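Local coordinates for protein Serpin48 (Tenebrio molitor, PDB 3OZQ) that probably inhibits a serine protease of the insect immune response with high specificity, as a member of the serpin family, at residues V277-K280 against K281-K284; L286-K289 against K290-D294. All coordinates share one frame; numbering follows the deposited sequence.

Contact 1: V277-K280 against K281-K284; sequences VDFK and KVLK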
ATOM      1  N   VAL A 277       8.315  -3.672   3.853  1.00 30.95           N
ATOM      2  CA  VAL A 277       8.671  -4.092   2.508  1.00 30.72           C
ATOM      3  C   VAL A 277       9.924  -3.369   1.985  1.00 33.49           C
ATOM      4  O   VAL A 277      10.017  -2.145   2.017  1.00 30.39           O
ATOM      5  CB  VAL A 277       7.486  -3.886   1.525  1.00 32.72           C
ATOM      6  CG1 VAL A 277       7.884  -4.257   0.101  1.00 34.29           C
ATOM      7  CG2 VAL A 277       6.270  -4.680   1.984  1.00 35.88           C
ATOM      8  N   ASP A 278      10.883  -4.165   1.529  1.00 29.44           N
ATOM      9  CA  ASP A 278      12.060  -3.687   0.863  1.00 36.42           C
ATOM     10  C   ASP A 278      11.665  -3.415  -0.572  1.00 35.21           C
ATOM     11  O   ASP A 278      11.574  -4.336  -1.372  1.00 32.53           O
ATOM     12  CB  ASP A 278      13.136  -4.760   0.880  1.00 35.25           C
ATOM     13  CG  ASP A 278      14.410  -4.313   0.187  1.00 39.13           C
ATOM     14  OD1 ASP A 278      14.388  -3.265  -0.511  1.00 37.62           O
ATOM     15  OD2 ASP A 278      15.442  -5.001   0.359  1.00 42.82           O
ATOM     16  N   PHE A 279      11.429  -2.148  -0.879  1.00 30.61           N
ATOM     17  CA  PHE A 279      11.028  -1.755  -2.230  1.00 36.12           C
ATOM     18  C   PHE A 279      12.194  -1.643  -3.220  1.00 33.07           C
ATOM     19  O   PHE A 279      11.976  -1.594  -4.428  1.00 34.72           O
ATOM     20  CB  PHE A 279      10.187  -0.474  -2.214  1.00 31.81           C
ATOM     21  CG  PHE A 279       8.697  -0.735  -2.294  1.00 33.43           C
ATOM     22  CD1 PHE A 279       8.074  -0.870  -3.530  1.00 33.16           C
ATOM     23  CD2 PHE A 279       7.935  -0.849  -1.147  1.00 25.42           C
ATOM     24  CE1 PHE A 279       6.695  -1.140  -3.618  1.00 29.60           C
ATOM     25  CE2 PHE A 279       6.555  -1.115  -1.222  1.00 27.37           C
ATOM     26  CZ  PHE A 279       5.939  -1.246  -2.464  1.00 31.60           C
ATOM     27  N   LYS A 280      13.426  -1.606  -2.723  1.00 33.27           N
ATOM     28  CA  LYS A 280      14.578  -1.655  -3.627  1.00 35.32           C
ATOM     29  C   LYS A 280      14.608  -2.993  -4.355  1.00 35.45           C
ATOM     30  O   LYS A 280      14.783  -3.066  -5.565  1.00 35.91           O
ATOM     31  CB  LYS A 280      15.900  -1.454  -2.871  1.00 38.30           C
ATOM     32  CG  LYS A 280      17.101  -1.710  -3.761  1.00 37.73           C
ATOM     33  CD  LYS A 280      18.434  -1.414  -3.071  1.00 46.61           C
ATOM     34  CE  LYS A 280      19.588  -1.466  -4.074  1.00 49.46           C
ATOM     35  NZ  LYS A 280      20.926  -1.741  -3.441  1.00 53.62           N
ATOM     36  N   LYS A 281      14.472  -4.057  -3.582  1.00 37.78           N
ATOM     37  CA  LYS A 281      14.343  -5.407  -4.114  1.00 40.73           C
ATOM     38  C   LYS A 281      13.203  -5.487  -5.125  1.00 40.98           C
ATOM     39  O   LYS A 281      13.375  -6.022  -6.222  1.00 42.95           O
ATOM     40  CB  LYS A 281      14.083  -6.383  -2.968  1.00 40.50           C
ATOM     41  CG  LYS A 281      13.842  -7.815  -3.414  1.00 51.50           C
ATOM     42  CD  LYS A 281      13.700  -8.757  -2.232  1.00 46.49           C
ATOM     43  CE  LYS A 281      14.916  -8.713  -1.346  1.00 51.47           C
ATOM     44  NZ  LYS A 281      14.726  -9.560  -0.129  1.00 50.93           N
ATOM     45  N   VAL A 282      12.043  -4.953  -4.760  1.00 32.00           N
ATOM     46  CA  VAL A 282      10.905  -4.971  -5.675  1.00 37.81           C
ATOM     47  C   VAL A 282      11.237  -4.209  -6.961  1.00 38.94           C
ATOM     48  O   VAL A 282      11.122  -4.757  -8.056  1.00 38.95           O
ATOM     49  CB  VAL A 282       9.623  -4.387  -5.033  1.00 36.86           C
ATOM     50  CG1 VAL A 282       8.521  -4.199  -6.084  1.00 33.63           C
ATOM     51  CG2 VAL A 282       9.136  -5.275  -3.891  1.00 36.15           C
ATOM     52  N   LEU A 283      11.671  -2.955  -6.820  1.00 35.39           N
ATOM     53  CA  LEU A 283      11.839  -2.080  -7.974  1.00 39.74           C
ATOM     54  C   LEU A 283      12.932  -2.566  -8.923  1.00 40.03           C
ATOM     55  O   LEU A 283      12.847  -2.359 -10.135  1.00 41.90           O
ATOM     56  CB  LEU A 283      12.075  -0.631  -7.537  1.00 37.98           C
ATOM     57  CG  LEU A 283      10.825  -0.061  -6.859  1.00 40.13           C
ATOM     58  CD1 LEU A 283      11.075   1.313  -6.240  1.00 36.00           C
ATOM     59  CD2 LEU A 283       9.678  -0.012  -7.871  1.00 41.50           C
ATOM     60  N   LYS A 284      13.940  -3.229  -8.372  1.00 39.62           N
ATOM     61  CA  LYS A 284      15.000  -3.804  -9.193  1.00 45.47           C
ATOM     62  C   LYS A 284      14.448  -4.830 -10.173  1.00 44.43           C
ATOM     63  O   LYS A 284      14.839  -4.843 -11.335  1.00 46.66           O
ATOM     64  CB  LYS A 284      16.119  -4.419  -8.337  1.00 42.67           C
ATOM     65  CG  LYS A 284      17.145  -3.392  -7.835  1.00 50.39           C
ATOM     66  CD  LYS A 284      18.308  -4.048  -7.087  1.00 50.70           C
ATOM     67  CE  LYS A 284      19.447  -4.409  -8.030  1.00 55.92           C
ATOM     68  NZ  LYS A 284      20.392  -3.270  -8.261  1.00 63.97           N
TER
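The carboxylate of Asp278 takes up the backbone N-H groups at the start of helix 279-286, which makes it the N-cap where a long serpin strand, 260-278, turns straight into that helix. Asp278 OD1 accepts from Lys281 N at 3.2 Å, a nearly straight bond (N-H...O 170°) that arrives from above the carboxylate plane, and it takes a weak, bent second bond from Lys280 N. With CG anti to its own backbone N (chi1 180°), the short acid reaches forward to the N-H groups of the first turn, where its negative charge probably meets the positive end of the helix dipole. The ammonium group of Lys281 hovers near the same acid without touching it, Lys281 NZ lying 4.6 Å from Asp278 OD2; its bent chain crosses that of Asp278 at about a right angle. Regular helical bonds follow: Leu283 N gives to Phe279 O at 2.8 Å, and Lys284 N to Lys280 O at 2.9 Å.

The buried side is apolar. Phe279 and Val282 run side by side, with Val282 CB 4.1 Å from Phe279 CD1, while Leu283 CG comes to the ring's edge near its plane. Val22 of helix 10-29 and Ile313 of strand 310-321 pack on Phe279, so a broad flat ring suits this junction of helix and sheet. Lys280 and Lys284 occupy the more open side, where their aliphatic chains pack against each other and on Phe292. They lie side by side and point the same way, Lys280 extended and Lys284 bent, with Lys280 CE 4.2 Å from Lys284 CD.

Contact 2: L286-K289 against K290-D294; sequences LGVK and KAFGD
Phe292 turns its ring back toward Val288, and Phe292 CE2 rests 3.6 Å from Val288 CG1. This is the tight part of the contact, where the short 3-10 segment 290-292, just beyond helix 279-286, packs on the residues leading into it. The two side chains cross at about a right angle, and CG1, anti to the backbone N of Val288 (chi1 179°), is the branch that reaches both the ring and, at 4.1 Å, Ala291 CB. Small Ala291 suits a place where the turn lies against Thr56 of helix 54-63, and branched Val288 fits against Ile60 of that helix. Phe292 N gives to Lys289 O at 3.0 Å, with the donor 44° above the carbonyl plane, and Gly293 N to Lys290 O continues the 3-10 pattern. An alanine in place of Phe292 would probably leave Val288 CG1 without its aromatic partner and open a gap beside Leu283 and Ile313.

The other side is looser and more open to solvent. Lys289 is exposed and its chain is bent; Lys290 is partly exposed, with a weak, long ion pair to Glu295. Glu59 of helix 54-63 instead receives the backbone N-H groups of both lysines. Val288 O, buried with no hydrogen-bonding partner in the model, lies at the ring's edge, 3.1 Å from Phe292 CE2; the slightly positive aromatic C-H rim probably offers it some weak electrostatic compensation.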
ATOM      1  N   LEU A 286      11.559  -4.839 -11.371  1.00 46.29           N
ATOM      2  CA  LEU A 286      10.607  -4.150 -12.247  1.00 46.76           C
ATOM      3  C   LEU A 286      11.249  -3.214 -13.272  1.00 53.73           C
ATOM      4  O   LEU A 286      10.563  -2.723 -14.172  1.00 49.89           O
ATOM      5  CB  LEU A 286       9.603  -3.358 -11.411  1.00 47.26           C
ATOM      6  CG  LEU A 286       8.755  -4.208 -10.460  1.00 43.98           C
ATOM      7  CD1 LEU A 286       7.688  -3.343  -9.812  1.00 44.33           C
ATOM      8  CD2 LEU A 286       8.134  -5.366 -11.217  1.00 48.20           C
ATOM      9  N   GLY A 287      12.546  -2.943 -13.118  1.00 45.20           N
ATOM     10  CA  GLY A 287      13.277  -2.183 -14.118  1.00 47.51           C
ATOM     11  C   GLY A 287      14.081  -0.976 -13.670  1.00 46.21           C
ATOM     12  O   GLY A 287      14.740  -0.343 -14.495  1.00 48.24           O
ATOM     13  N   VAL A 288      14.027  -0.631 -12.389  1.00 38.36           N
ATOM     14  CA  VAL A 288      14.851   0.454 -11.875  1.00 43.90           C
ATOM     15  C   VAL A 288      16.216  -0.099 -11.478  1.00 46.28           C
ATOM     16  O   VAL A 288      16.332  -0.842 -10.499  1.00 41.64           O
ATOM     17  CB  VAL A 288      14.228   1.136 -10.651  1.00 41.63           C
ATOM     18  CG1 VAL A 288      15.137   2.247 -10.151  1.00 40.46           C
ATOM     19  CG2 VAL A 288      12.850   1.679 -10.977  1.00 44.60           C
ATOM     20  N   LYS A 289      17.246   0.257 -12.246  1.00 47.79           N
ATOM     21  CA  LYS A 289      18.595  -0.249 -11.985  1.00 51.37           C
ATOM     22  C   LYS A 289      19.570   0.889 -11.699  1.00 48.66           C
ATOM     23  O   LYS A 289      20.222   0.905 -10.653  1.00 47.23           O
ATOM     24  CB  LYS A 289      19.105  -1.101 -13.152  1.00 50.70           C
ATOM     25  CG  LYS A 289      18.179  -2.246 -13.572  1.00 53.49           C
ATOM     26  CD  LYS A 289      17.492  -2.914 -12.372  1.00 54.46           C
ATOM     27  CE  LYS A 289      17.368  -4.427 -12.544  1.00 55.48           C
ATOM     28  NZ  LYS A 289      18.584  -5.138 -12.027  1.00 61.26           N
ATOM     29  N   LYS A 290      19.631   1.850 -12.620  1.00 47.46           N
ATOM     30  CA  LYS A 290      20.596   2.945 -12.553  1.00 50.60           C
ATOM     31  C   LYS A 290      20.606   3.660 -11.210  1.00 47.65           C
ATOM     32  O   LYS A 290      21.670   3.936 -10.667  1.00 42.70           O
ATOM     33  CB  LYS A 290      20.343   3.965 -13.667  1.00 47.27           C
ATOM     34  CG  LYS A 290      21.304   3.867 -14.849  1.00 58.54           C
ATOM     35  CD  LYS A 290      21.319   2.475 -15.467  1.00 63.56           C
ATOM     36  CE  LYS A 290      22.366   2.372 -16.570  1.00 66.31           C
ATOM     37  NZ  LYS A 290      22.112   3.349 -17.673  1.00 68.75           N
ATOM     38  N   ALA A 291      19.421   3.964 -10.684  1.00 42.83           N
ATOM     39  CA  ALA A 291      19.315   4.798  -9.492  1.00 38.95           C
ATOM     40  C   ALA A 291      19.934   4.155  -8.253  1.00 35.71           C
ATOM     41  O   ALA A 291      20.187   4.842  -7.265  1.00 32.92           O
ATOM     42  CB  ALA A 291      17.872   5.176  -9.229  1.00 40.76           C
ATOM     43  N   PHE A 292      20.154   2.842  -8.309  1.00 38.74           N
ATOM     44  CA  PHE A 292      20.701   2.093  -7.170  1.00 41.63           C
ATOM     45  C   PHE A 292      22.205   1.839  -7.287  1.00 41.12           C
ATOM     46  O   PHE A 292      22.816   1.279  -6.373  1.00 44.51           O
ATOM     47  CB  PHE A 292      20.006   0.729  -7.043  1.00 37.35           C
ATOM     48  CG  PHE A 292      18.513   0.805  -6.866  1.00 37.72           C
ATOM     49  CD1 PHE A 292      17.947   1.640  -5.916  1.00 33.55           C
ATOM     50  CD2 PHE A 292      17.670   0.019  -7.651  1.00 37.23           C
ATOM     51  CE1 PHE A 292      16.549   1.673  -5.742  1.00 38.81           C
ATOM     52  CE2 PHE A 292      16.289   0.059  -7.492  1.00 38.54           C
ATOM     53  CZ  PHE A 292      15.725   0.882  -6.540  1.00 34.71           C
ATOM     54  N   GLY A 293      22.796   2.225  -8.415  1.00 42.97           N
ATOM     55  CA  GLY A 293      24.181   1.878  -8.705  1.00 43.30           C
ATOM     56  C   GLY A 293      25.077   3.041  -9.093  1.00 44.93           C
ATOM     57  O   GLY A 293      24.733   4.201  -8.864  1.00 43.93           O
ATOM     58  N   ASP A 294      26.226   2.728  -9.687  1.00 45.58           N
ATOM     59  CA  ASP A 294      27.259   3.736  -9.967  1.00 52.92           C
ATOM     60  C   ASP A 294      26.874   4.765 -11.020  1.00 48.07           C
ATOM     61  O   ASP A 294      27.341   5.900 -10.977  1.00 46.17           O
ATOM     62  CB  ASP A 294      28.575   3.072 -10.382  1.00 52.87           C
ATOM     63  CG  ASP A 294      29.302   2.439  -9.214  1.00 60.54           C
ATOM     64  OD1 ASP A 294      29.127   2.921  -8.076  1.00 61.99           O
ATOM     65  OD2 ASP A 294      30.052   1.464  -9.437  1.00 67.96           O
TER

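From the N terminus, the chain leaves strand 260-278, enters helix 279-286 at contact 1 and comes off it into contact 2, so the two lie in series, neither nested nor crossed, with centres about 11 Å apart. Contact 1 closes the first helical turn; Gly287 ends the helix in a Schellman motif, and contact 2 closes the 3-10 turn that follows. A probable hydrogen bond from Val288 N to Leu283 O, 3.1 Å, joins them, and Phe292 folds back on the helix, where Lys284 CG lies 3.5 Å from Phe292 CD2. Together they tie strand 310-321 to helix 10-29 through contact 1 and to helix 54-63 through contact 2.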